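Long-range contact in putative NADPH-dependent oxidoreductase (Desulfitobacterium hafniense DCB-2, PDB 3DB2), which is a putative NADPH-dependent oxidoreductase that probably binds its dinucleotide cofactor through an N-terminal Rossmann-fold domain: residues C[19-30]-C[301-312]. Sequence-based numbering, arbitrary orientation.
Sequences VMADAYTKSEKL and DHLRVEVEEVAD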
# COMPACT_ATOMS: atom_id res chain seq x y z
N VAL C 19 3.26 30.61 -8.04
CA VAL C 19 4.06 29.74 -7.16
C VAL C 19 5.42 29.50 -7.79
O VAL C 19 6.40 29.58 -7.05
CB VAL C 19 3.33 28.43 -6.88
CG1 VAL C 19 4.18 27.39 -6.14
CG2 VAL C 19 2.08 28.74 -6.06
N MSE C 20 5.43 29.24 -9.11
CA MSE C 20 6.70 28.99 -9.78
C MSE C 20 7.59 30.22 -9.68
O MSE C 20 8.74 30.12 -9.25
CB MSE C 20 6.52 28.55 -11.23
CG MSE C 20 6.01 27.13 -11.47
SE MSE C 20 7.03 25.73 -10.53
CE MSE C 20 8.69 25.96 -11.51
N ALA C 21 7.06 31.39 -10.07
CA ALA C 21 7.88 32.60 -10.10
C ALA C 21 8.35 33.01 -8.71
O ALA C 21 9.45 33.52 -8.54
CB ALA C 21 7.08 33.73 -10.77
N ASP C 22 7.53 32.81 -7.69
CA ASP C 22 7.95 33.06 -6.32
C ASP C 22 9.24 32.31 -6.02
O ASP C 22 10.17 32.75 -5.35
CB ASP C 22 6.84 32.64 -5.36
CG ASP C 22 5.74 33.67 -5.27
OD1 ASP C 22 5.86 34.74 -5.92
OD2 ASP C 22 4.74 33.40 -4.57
N ALA C 23 9.38 31.10 -6.56
CA ALA C 23 10.66 30.40 -6.36
C ALA C 23 11.73 30.80 -7.35
O ALA C 23 12.86 31.12 -6.94
CB ALA C 23 10.34 28.91 -6.42
N TYR C 24 11.45 30.78 -8.66
CA TYR C 24 12.55 30.86 -9.63
C TYR C 24 13.10 32.28 -9.72
O TYR C 24 14.25 32.45 -10.15
CB TYR C 24 12.19 30.31 -11.01
CG TYR C 24 11.12 30.91 -11.85
CD1 TYR C 24 11.31 32.14 -12.48
CD2 TYR C 24 9.91 30.27 -12.05
CE1 TYR C 24 10.33 32.72 -13.26
CE2 TYR C 24 8.91 30.84 -12.83
CZ TYR C 24 9.15 32.07 -13.43
OH TYR C 24 8.18 32.66 -14.22
N THR C 25 12.31 33.30 -9.37
CA THR C 25 12.90 34.64 -9.58
C THR C 25 13.93 34.94 -8.49
O THR C 25 14.63 35.95 -8.56
CB THR C 25 11.82 35.74 -9.62
OG1 THR C 25 11.08 35.76 -8.38
CG2 THR C 25 10.83 35.43 -10.73
N LYS C 26 14.06 34.05 -7.50
CA LYS C 26 15.15 34.18 -6.54
C LYS C 26 16.52 33.84 -7.14
O LYS C 26 17.54 34.17 -6.54
CB LYS C 26 14.95 33.26 -5.34
CG LYS C 26 13.62 33.41 -4.64
CD LYS C 26 13.64 32.53 -3.39
CE LYS C 26 12.25 32.48 -2.78
NZ LYS C 26 12.29 31.78 -1.45
N SER C 27 16.51 33.16 -8.29
CA SER C 27 17.73 32.69 -8.93
C SER C 27 18.52 33.78 -9.66
O SER C 27 17.96 34.53 -10.46
CB SER C 27 17.39 31.61 -9.97
OG SER C 27 18.56 30.97 -10.42
N GLU C 28 19.81 33.79 -9.41
CA GLU C 28 20.83 34.56 -10.12
C GLU C 28 21.07 34.04 -11.52
O GLU C 28 21.73 34.68 -12.35
CB GLU C 28 22.14 34.50 -9.33
CG GLU C 28 22.01 35.06 -7.92
CD GLU C 28 21.54 36.50 -7.92
OE1 GLU C 28 20.41 36.78 -8.37
OE2 GLU C 28 22.32 37.37 -7.47
N LYS C 29 20.55 32.85 -11.83
CA LYS C 29 20.74 32.22 -13.13
C LYS C 29 19.66 32.61 -14.13
O LYS C 29 19.81 32.33 -15.31
CB LYS C 29 20.81 30.69 -12.96
CG LYS C 29 22.03 30.31 -12.12
CD LYS C 29 22.07 28.87 -11.69
CE LYS C 29 23.45 28.23 -11.86
NZ LYS C 29 23.37 26.76 -11.64
N LEU C 30 18.60 33.26 -13.64
CA LEU C 30 17.41 33.55 -14.41
C LEU C 30 17.06 35.03 -14.35
O LEU C 30 17.33 35.66 -13.34
CB LEU C 30 16.21 32.77 -13.87
CG LEU C 30 16.38 31.27 -13.66
CD1 LEU C 30 15.22 30.64 -12.91
CD2 LEU C 30 16.52 30.57 -15.01
N ASP C 301 15.36 23.35 -2.73
CA ASP C 301 14.31 24.20 -3.29
C ASP C 301 13.86 23.57 -4.62
O ASP C 301 14.35 23.93 -5.69
CB ASP C 301 14.75 25.64 -3.50
CG ASP C 301 13.58 26.56 -3.81
OD1 ASP C 301 12.60 26.06 -4.40
OD2 ASP C 301 13.60 27.76 -3.46
N HIS C 302 12.95 22.61 -4.51
CA HIS C 302 12.58 21.73 -5.63
C HIS C 302 12.09 22.50 -6.84
O HIS C 302 12.38 22.14 -7.98
CB HIS C 302 11.57 20.72 -5.12
CG HIS C 302 10.24 21.15 -4.61
ND1 HIS C 302 9.08 21.09 -5.36
CD2 HIS C 302 9.87 21.66 -3.41
CE1 HIS C 302 8.07 21.54 -4.64
NE2 HIS C 302 8.52 21.90 -3.44
N LEU C 303 11.36 23.60 -6.61
CA LEU C 303 10.79 24.31 -7.78
C LEU C 303 11.86 25.19 -8.40
O LEU C 303 12.02 25.32 -9.62
CB LEU C 303 9.57 25.13 -7.35
CG LEU C 303 8.42 24.36 -6.71
CD1 LEU C 303 7.28 25.32 -6.39
CD2 LEU C 303 7.96 23.25 -7.64
N ARG C 304 12.68 25.83 -7.57
CA ARG C 304 13.76 26.67 -8.08
C ARG C 304 14.81 25.88 -8.84
O ARG C 304 15.21 26.24 -9.94
CB ARG C 304 14.44 27.39 -6.91
CG ARG C 304 15.68 28.17 -7.31
CD ARG C 304 16.15 29.04 -6.15
NE ARG C 304 17.44 29.67 -6.45
CZ ARG C 304 18.13 30.43 -5.61
NH1 ARG C 304 17.71 30.70 -4.39
NH2 ARG C 304 19.29 30.95 -6.00
N VAL C 305 15.26 24.77 -8.25
CA VAL C 305 16.35 24.02 -8.89
C VAL C 305 15.90 23.41 -10.21
O VAL C 305 16.75 23.25 -11.09
CB VAL C 305 16.96 22.92 -8.01
CG1 VAL C 305 17.58 23.53 -6.77
CG2 VAL C 305 15.92 21.85 -7.66
N GLU C 306 14.63 23.08 -10.38
CA GLU C 306 14.25 22.44 -11.65
C GLU C 306 14.29 23.42 -12.83
O GLU C 306 14.70 23.03 -13.92
CB GLU C 306 12.90 21.76 -11.52
CG GLU C 306 11.62 22.54 -11.67
CD GLU C 306 10.35 21.70 -11.56
OE1 GLU C 306 10.33 20.52 -11.98
OE2 GLU C 306 9.35 22.21 -11.04
N VAL C 307 13.90 24.67 -12.60
CA VAL C 307 14.02 25.71 -13.63
C VAL C 307 15.49 26.06 -13.89
O VAL C 307 15.94 26.21 -15.03
CB VAL C 307 13.19 26.95 -13.24
CG1 VAL C 307 13.22 28.01 -14.34
CG2 VAL C 307 11.75 26.54 -12.91
N GLU C 308 16.29 26.16 -12.83
CA GLU C 308 17.71 26.43 -12.91
C GLU C 308 18.49 25.38 -13.72
O GLU C 308 19.50 25.70 -14.36
CB GLU C 308 18.37 26.52 -11.52
CG GLU C 308 18.08 27.87 -10.85
CD GLU C 308 18.67 27.92 -9.45
OE1 GLU C 308 18.99 26.86 -8.86
OE2 GLU C 308 18.81 29.03 -8.91
N GLU C 309 18.03 24.13 -13.67
CA GLU C 309 18.67 23.06 -14.41
C GLU C 309 18.55 23.33 -15.90
O GLU C 309 19.42 23.04 -16.73
CB GLU C 309 18.00 21.73 -14.09
CG GLU C 309 18.23 20.61 -15.10
CD GLU C 309 17.94 19.24 -14.52
OE1 GLU C 309 18.63 18.82 -13.56
OE2 GLU C 309 17.01 18.59 -15.02
N VAL C 310 17.41 23.89 -16.31
CA VAL C 310 17.26 24.13 -17.76
C VAL C 310 18.27 25.21 -18.19
O VAL C 310 18.93 25.07 -19.21
CB VAL C 310 15.84 24.52 -18.17
CG1 VAL C 310 15.72 24.65 -19.69
CG2 VAL C 310 14.84 23.47 -17.69
N ALA C 311 18.38 26.26 -17.39
CA ALA C 311 19.31 27.34 -17.59
C ALA C 311 20.75 26.81 -17.60
O ALA C 311 21.52 27.23 -18.47
CB ALA C 311 19.24 28.40 -16.51
N ASP C 312 21.04 25.91 -16.67
CA ASP C 312 22.39 25.31 -16.64
C ASP C 312 22.66 24.57 -17.94
O ASP C 312 23.75 24.69 -18.51
CB ASP C 312 22.54 24.36 -15.46
CG ASP C 312 22.82 25.10 -14.17
OD1 ASP C 312 22.85 26.34 -14.17
OD2 ASP C 312 23.02 24.45 -13.12
O HOH W 1 21.07 31.63 -8.08
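Glu-308 OE2 is gripped from both segments: Ser-27 OG donates to it across the contact, a very short bond of 2.5 Å, and Arg-304 NE of its own helix completes a salt bridge at 2.9 Å. The contact packs helix 302-316 against the Rossmann fold, at the loop that joins helix 15-24 to strand 30-36. The axes of the helical pieces 19-24 and 302-312 cross at -77° and come within 8.2 Å. The loop is braced from within: Ser-27 OG also accepts from Lys-29 N, an ST turn. Arg-304 stretches out alongside this loop, CG anti to the backbone N (chi1 173°). One face of its guanidinium lies under Lys-26 O and Ser-27 N. Glu-308 OE2 sits at the guanidinium edge, in its plane, although NE meets the carboxylate from above. Arg-304 NH2 gives a further bond to a water that also accepts from Glu-28 N. A leucine in place of Arg-304 would probably leave the Glu-308 carboxylate without its positive partner and the water with one donor fewer. One turn on from Glu-308, the Asp-312 carboxylate takes Lys-29 NZ with both oxygens on their syn sides, 2.6 Å to OD1 and 2.8 Å to OD2; Tyr-3 OH also bonds to OD1. The rest of the contact is mainly apolar. Leu-30 points CD1 at Val-307 CG1 and CD2 at Ala-311 CB, and strand 69-72 backs Leu-30 and Val-307 through Met-69 and Ile-71. The selenomethionine Met-20 has a chain bent at chi2 and chi3, which brings its end back to the helix. Its SE rests 3.9 Å from Leu-303 CD2, and its CE presses on Val-307 CG2 at a tight 3.4 Å.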